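Local coordinates for GH26C (Muricauda sp. MAR_2010_75, PDB 6Q78), which probably hydrolyses internal beta-1,4-mannosidic linkages in mannans, as a mannanase of glycoside hydrolase family 26, at residues G350-N355 / M394-K399; N79-G84 / V365-T370. All coordinates share one frame; numbering follows the deposited sequence.

In the fold
The two contacts show how one barrel combines two kinds of adhesion. Interaction 2 is a backbone contact deep in the fold, where strands 81-86 and 369-372 pair in parallel through main-chain hydrogen bonds. Interaction 1 lies farther out, its centre about 21 Å from the centre of the chain, against about 13 Å for interaction 2, and joins helices 351-361 and 390-397 by side-chain packing, with no hydrogen bond between its two segments. It has a buried phenylalanine side and a more open one at Glu395 and Lys399. Helix 351-361 and strand 369-372 are successive elements of the chain. The contacts meet where Phe396 CZ lies 4.1 Å from Val83 CG2, so helix packing adjoins strand pairing directly.

Interaction 1. Residues G350-N355 / M394-K399; sequences GFFTNN and MEFVSK
Phe352 lays its CB over the root of the Phe396 side chain, 3.6 Å from Phe396 CB, while each ring finds its main neighbours elsewhere. Phe396 has CG anti to its backbone N (chi1 162°), which carries its ring past the Phe352 carbonyl, with CD1 3.7 Å from Phe352 O, and on to Leu356 and Phe357 farther along helix 351-361. The Phe352 ring instead meets Phe393 edge-to-face.

Thr353 fills the next position and works with both branches. Its OG1 rests 3.5 Å from Glu395 CB; although Phe396 N is also close, the angle is poor for a hydrogen bond, and the hydroxyl bonds instead to Asp392 OD1. The other oxygen of that carboxylate takes the backbone N of Phe352, so Asp392 grips the first turn of helix 351-361 twice. Thr353 CG2 touches the extended Glu395 chain, which crosses it at about a right angle, with CD 3.7 Å away; Lys399 CE borders the same methyl at 4.2 Å. An alanine at Thr353 would remove both branches and would probably leave Asp392 OD1 without its hydroxyl partner and the Glu395 chain freer to move.

Here the start of one helix packs against the end of another, an example of neighbouring helices meeting on the outside of a TIM barrel.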
loop_
_atom_site.group_PDB
_atom_site.type_symbol
_atom_site.label_atom_id
_atom_site.label_comp_id
_atom_site.label_asym_id
_atom_site.label_seq_id
_atom_site.Cartn_x
_atom_site.Cartn_y
_atom_site.Cartn_z
ATOM N N GLY A 350 -9.565 -1.677 -23.670
ATOM C CA GLY A 350 -9.315 -2.937 -23.006
ATOM C C GLY A 350 -8.259 -2.893 -21.928
ATOM O O GLY A 350 -7.739 -3.943 -21.545
ATOM N N PHE A 351 -7.930 -1.703 -21.414
ATOM C CA PHE A 351 -6.894 -1.606 -20.386
ATOM C C PHE A 351 -7.113 -2.590 -19.237
ATOM O O PHE A 351 -6.197 -3.314 -18.834
ATOM C CB PHE A 351 -6.786 -0.195 -19.804
ATOM C CG PHE A 351 -5.815 -0.132 -18.683
ATOM C CD1 PHE A 351 -4.452 -0.255 -18.939
ATOM C CD2 PHE A 351 -6.242 -0.059 -17.362
ATOM C CE1 PHE A 351 -3.530 -0.271 -17.906
ATOM C CE2 PHE A 351 -5.321 -0.066 -16.318
ATOM C CZ PHE A 351 -3.949 -0.180 -16.590
ATOM N N PHE A 352 -8.291 -2.560 -18.620
ATOM C CA PHE A 352 -8.455 -3.339 -17.393
ATOM C C PHE A 352 -8.521 -4.826 -17.693
ATOM O O PHE A 352 -7.900 -5.643 -16.994
ATOM C CB PHE A 352 -9.714 -2.894 -16.633
ATOM C CG PHE A 352 -9.655 -1.473 -16.134
ATOM C CD1 PHE A 352 -8.844 -1.139 -15.044
ATOM C CD2 PHE A 352 -10.412 -0.481 -16.739
ATOM C CE1 PHE A 352 -8.774 0.178 -14.577
ATOM C CE2 PHE A 352 -10.355 0.857 -16.261
ATOM C CZ PHE A 352 -9.528 1.175 -15.174
ATOM N N THR A 353 -9.286 -5.200 -18.710
ATOM C CA THR A 353 -9.531 -6.611 -18.958
ATOM C C THR A 353 -8.355 -7.275 -19.659
ATOM O O THR A 353 -8.002 -8.415 -19.326
ATOM C CB THR A 353 -10.810 -6.763 -19.776
ATOM O OG1 THR A 353 -11.913 -6.244 -19.004
ATOM C CG2 THR A 353 -11.049 -8.216 -20.111
ATOM N N ASN A 354 -7.730 -6.589 -20.624
ATOM C CA ASN A 354 -6.720 -7.214 -21.475
ATOM C C ASN A 354 -5.291 -6.895 -21.060
ATOM O O ASN A 354 -4.360 -7.607 -21.478
ATOM C CB ASN A 354 -6.884 -6.739 -22.917
ATOM C CG ASN A 354 -8.250 -7.083 -23.475
ATOM O OD1 ASN A 354 -8.814 -8.128 -23.149
ATOM N ND2 ASN A 354 -8.796 -6.200 -24.301
ATOM N N ASN A 355 -5.085 -5.818 -20.310
ATOM C CA ASN A 355 -3.739 -5.392 -19.941
ATOM C C ASN A 355 -3.498 -5.655 -18.460
ATOM O O ASN A 355 -2.697 -6.516 -18.099
ATOM C CB ASN A 355 -3.497 -3.920 -20.290
ATOM C CG ASN A 355 -3.488 -3.668 -21.786
ATOM O OD1 ASN A 355 -3.849 -4.542 -22.596
ATOM N ND2 ASN A 355 -3.055 -2.460 -22.172
ATOM N N MET A 394 -16.019 -2.892 -15.742
ATOM C CA MET A 394 -17.034 -3.829 -15.287
ATOM C C MET A 394 -16.681 -5.248 -15.646
ATOM O O MET A 394 -16.877 -6.148 -14.879
ATOM C CB MET A 394 -18.392 -3.474 -15.888
ATOM C CG MET A 394 -18.972 -2.195 -15.348
ATOM S SD MET A 394 -19.382 -2.244 -13.590
ATOM C CE MET A 394 -19.941 -3.904 -13.319
ATOM N N GLU A 395 -16.157 -5.435 -16.843
ATOM C CA GLU A 395 -15.744 -6.745 -17.256
ATOM C C GLU A 395 -14.612 -7.253 -16.369
ATOM O O GLU A 395 -14.620 -8.386 -15.965
ATOM C CB GLU A 395 -15.355 -6.774 -18.741
ATOM C CG GLU A 395 -15.014 -8.170 -19.207
ATOM C CD GLU A 395 -14.732 -8.271 -20.685
ATOM O OE1 GLU A 395 -14.726 -7.246 -21.376
ATOM O OE2 GLU A 395 -14.494 -9.392 -21.108
ATOM N N PHE A 396 -13.666 -6.376 -16.062
ATOM C CA PHE A 396 -12.553 -6.727 -15.192
ATOM C C PHE A 396 -13.039 -7.140 -13.805
ATOM O O PHE A 396 -12.655 -8.199 -13.306
ATOM C CB PHE A 396 -11.569 -5.548 -15.153
ATOM C CG PHE A 396 -10.587 -5.560 -14.004
ATOM C CD1 PHE A 396 -9.628 -6.557 -13.888
ATOM C CD2 PHE A 396 -10.592 -4.533 -13.077
ATOM C CE1 PHE A 396 -8.708 -6.545 -12.841
ATOM C CE2 PHE A 396 -9.674 -4.502 -12.023
ATOM C CZ PHE A 396 -8.717 -5.511 -11.917
ATOM N N VAL A 397 -13.888 -6.327 -13.167
ATOM C CA VAL A 397 -14.297 -6.635 -11.789
ATOM C C VAL A 397 -15.249 -7.819 -11.720
ATOM O O VAL A 397 -15.485 -8.361 -10.634
ATOM C CB VAL A 397 -14.818 -5.429 -10.967
ATOM C CG1 VAL A 397 -13.774 -4.325 -10.918
ATOM C CG2 VAL A 397 -16.172 -4.928 -11.505
ATOM N N SER A 398 -15.813 -8.217 -12.849
ATOM C CA SER A 398 -16.643 -9.410 -12.907
ATOM C C SER A 398 -15.837 -10.697 -13.026
ATOM O O SER A 398 -16.426 -11.775 -12.909
ATOM C CB SER A 398 -17.635 -9.296 -14.061
ATOM O OG SER A 398 -18.385 -8.102 -13.908
ATOM N N LYS A 399 -14.523 -10.618 -13.243
ATOM C CA LYS A 399 -13.717 -11.826 -13.325
ATOM C C LYS A 399 -13.740 -12.538 -11.976
ATOM O O LYS A 399 -13.739 -11.882 -10.923
ATOM C CB LYS A 399 -12.267 -11.496 -13.692
ATOM C CG LYS A 399 -12.035 -10.920 -15.106
ATOM C CD LYS A 399 -12.217 -11.972 -16.201
ATOM C CE LYS A 399 -11.770 -11.444 -17.566
ATOM N NZ LYS A 399 -11.711 -12.545 -18.605
#

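Interaction 2. Residues N79-G84 / V365-T370; sequences NSFIVG and VKIGFT
The seam of the (beta/alpha)8 barrel, where the first and eighth barrel strands meet, is formed by residues 79-84 and 365-370. Three backbone hydrogen bonds alternate across it. Ile82 N reaches Gly368 O at 3.0 Å, nearly straight at the hydrogen (173°) yet tilted 31° from the carbonyl plane. Thr370 N then donates to Ile82 O at 2.8 Å, lying almost on the line of that C=O bond, and Gly84 N approaches Thr370 O in the carbonyl plane. A CA-H...O contact joins Phe369 CA to Ile82 O as well, so this one oxygen is approached by an N-H and a C-H of adjoining residues.

Before the paired region no direct backbone bond joins Ser80 to Ile367, whose O atoms come within 3.0 Å of each other without bonding; a water accepts from Ile367 N and probably donates to Ser80 O.

Side chains separate onto the two faces of the sheet. On one, Ile82 CB packs against Phe369 CB at 4.0 Å. On the other, the side chains of Val83 and Thr370 run side by side, their CG2 methyls 4.1 Å apart. Phe81 and Ile367 also lie alongside, pointing the same way; a chi1 of 54° sets Phe81 CG between its own N and carbonyl carbon, 4.0 Å from Ile367 CD1. Leu360 of helix 351-361 covers Phe81, Ile367 and Thr370, while Thr370 OG1 bonds to Leu333 O on strand 330-336, the next strand round the barrel. Parallel pairing of the first and eighth barrel strands beneath such a helix closes the TIM barrel characteristic of family 26 enzymes.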
loop_
_atom_site.group_PDB
_atom_site.type_symbol
_atom_site.label_atom_id
_atom_site.label_comp_id
_atom_site.label_asym_id
_atom_site.label_seq_id
_atom_site.Cartn_x
_atom_site.Cartn_y
_atom_site.Cartn_z
ATOM N N ASN A 79 -5.532 -18.042 -5.599
ATOM C CA ASN A 79 -6.292 -17.961 -6.835
ATOM C C ASN A 79 -7.093 -16.682 -7.028
ATOM O O ASN A 79 -7.876 -16.620 -7.982
ATOM C CB ASN A 79 -7.266 -19.138 -6.934
ATOM C CG ASN A 79 -8.227 -19.187 -5.782
ATOM O OD1 ASN A 79 -8.364 -18.234 -5.021
ATOM N ND2 ASN A 79 -8.916 -20.323 -5.645
ATOM N N SER A 80 -6.966 -15.679 -6.167
ATOM C CA SER A 80 -7.814 -14.502 -6.262
ATOM C C SER A 80 -7.007 -13.317 -5.752
ATOM O O SER A 80 -5.880 -13.484 -5.258
ATOM C CB SER A 80 -9.052 -14.647 -5.360
ATOM O OG SER A 80 -9.904 -15.715 -5.778
ATOM N N PHE A 81 -7.591 -12.114 -5.850
ATOM C CA PHE A 81 -6.954 -10.942 -5.258
ATOM C C PHE A 81 -7.984 -9.847 -4.956
ATOM O O PHE A 81 -8.968 -9.664 -5.687
ATOM C CB PHE A 81 -5.813 -10.378 -6.140
ATOM C CG PHE A 81 -6.224 -10.090 -7.549
ATOM C CD1 PHE A 81 -6.784 -8.862 -7.879
ATOM C CD2 PHE A 81 -6.040 -11.027 -8.543
ATOM C CE1 PHE A 81 -7.203 -8.599 -9.179
ATOM C CE2 PHE A 81 -6.431 -10.770 -9.870
ATOM C CZ PHE A 81 -7.008 -9.548 -10.188
ATOM N N ILE A 82 -7.730 -9.113 -3.883
ATOM C CA ILE A 82 -8.585 -7.973 -3.539
ATOM C C ILE A 82 -8.180 -6.779 -4.379
ATOM O O ILE A 82 -6.987 -6.553 -4.607
ATOM C CB ILE A 82 -8.451 -7.676 -2.038
ATOM C CG1 ILE A 82 -9.007 -8.859 -1.237
ATOM C CG2 ILE A 82 -9.193 -6.395 -1.652
ATOM C CD1 ILE A 82 -8.704 -8.774 0.281
ATOM N N VAL A 83 -9.174 -6.009 -4.831
ATOM C CA VAL A 83 -8.945 -4.746 -5.524
ATOM C C VAL A 83 -9.383 -3.603 -4.628
ATOM O O VAL A 83 -10.521 -3.578 -4.154
ATOM C CB VAL A 83 -9.708 -4.720 -6.852
ATOM C CG1 VAL A 83 -9.713 -3.324 -7.472
ATOM C CG2 VAL A 83 -9.058 -5.745 -7.815
ATOM N N GLY A 84 -8.484 -2.638 -4.437
ATOM C CA GLY A 84 -8.844 -1.453 -3.681
ATOM C C GLY A 84 -8.405 -0.154 -4.331
ATOM O O GLY A 84 -7.931 -0.129 -5.475
ATOM N N VAL A 365 0.784 -16.010 -11.485
ATOM C CA VAL A 365 1.046 -14.991 -10.465
ATOM C C VAL A 365 0.060 -15.171 -9.308
ATOM O O VAL A 365 -1.131 -15.440 -9.515
ATOM C CB VAL A 365 0.937 -13.588 -11.101
ATOM C CG1 VAL A 365 0.877 -12.466 -10.039
ATOM C CG2 VAL A 365 2.104 -13.324 -12.081
ATOM N N LYS A 366 0.564 -15.049 -8.076
ATOM C CA LYS A 366 -0.241 -15.126 -6.855
ATOM C C LYS A 366 -0.027 -13.852 -6.050
ATOM O O LYS A 366 1.064 -13.627 -5.506
ATOM C CB LYS A 366 0.140 -16.347 -6.022
ATOM C CG LYS A 366 -0.165 -17.673 -6.689
ATOM C CD LYS A 366 0.281 -18.834 -5.807
ATOM C CE LYS A 366 0.076 -20.146 -6.526
ATOM N NZ LYS A 366 0.698 -21.258 -5.750
ATOM N N ILE A 367 -1.068 -13.010 -5.946
ATOM C CA ILE A 367 -0.977 -11.766 -5.182
ATOM C C ILE A 367 -2.195 -11.666 -4.278
ATOM O O ILE A 367 -3.282 -12.116 -4.639
ATOM C CB ILE A 367 -0.905 -10.512 -6.085
ATOM C CG1 ILE A 367 -2.036 -10.526 -7.119
ATOM C CG2 ILE A 367 0.484 -10.358 -6.749
ATOM C CD1 ILE A 367 -2.378 -9.124 -7.655
ATOM N N GLY A 368 -2.008 -11.045 -3.111
ATOM C CA GLY A 368 -3.130 -10.895 -2.195
ATOM C C GLY A 368 -4.011 -9.727 -2.558
ATOM O O GLY A 368 -5.226 -9.765 -2.321
ATOM N N PHE A 369 -3.434 -8.678 -3.138
ATOM C CA PHE A 369 -4.217 -7.484 -3.425
ATOM C C PHE A 369 -3.509 -6.607 -4.429
ATOM O O PHE A 369 -2.293 -6.703 -4.623
ATOM C CB PHE A 369 -4.561 -6.690 -2.152
ATOM C CG PHE A 369 -3.383 -6.059 -1.479
ATOM C CD1 PHE A 369 -2.692 -6.734 -0.514
ATOM C CD2 PHE A 369 -3.001 -4.767 -1.791
ATOM C CE1 PHE A 369 -1.594 -6.113 0.156
ATOM C CE2 PHE A 369 -1.935 -4.131 -1.109
ATOM C CZ PHE A 369 -1.249 -4.817 -0.143
ATOM N N THR A 370 -4.300 -5.760 -5.092
ATOM C CA THR A 370 -3.755 -4.651 -5.847
ATOM C C THR A 370 -4.551 -3.407 -5.512
ATOM O O THR A 370 -5.694 -3.492 -5.070
ATOM C CB THR A 370 -3.676 -4.954 -7.335
ATOM O OG1 THR A 370 -2.945 -3.889 -7.977
ATOM C CG2 THR A 370 -5.057 -5.048 -7.919
HETATM O O HOH W 1 -3.670 -14.088 -6.921
#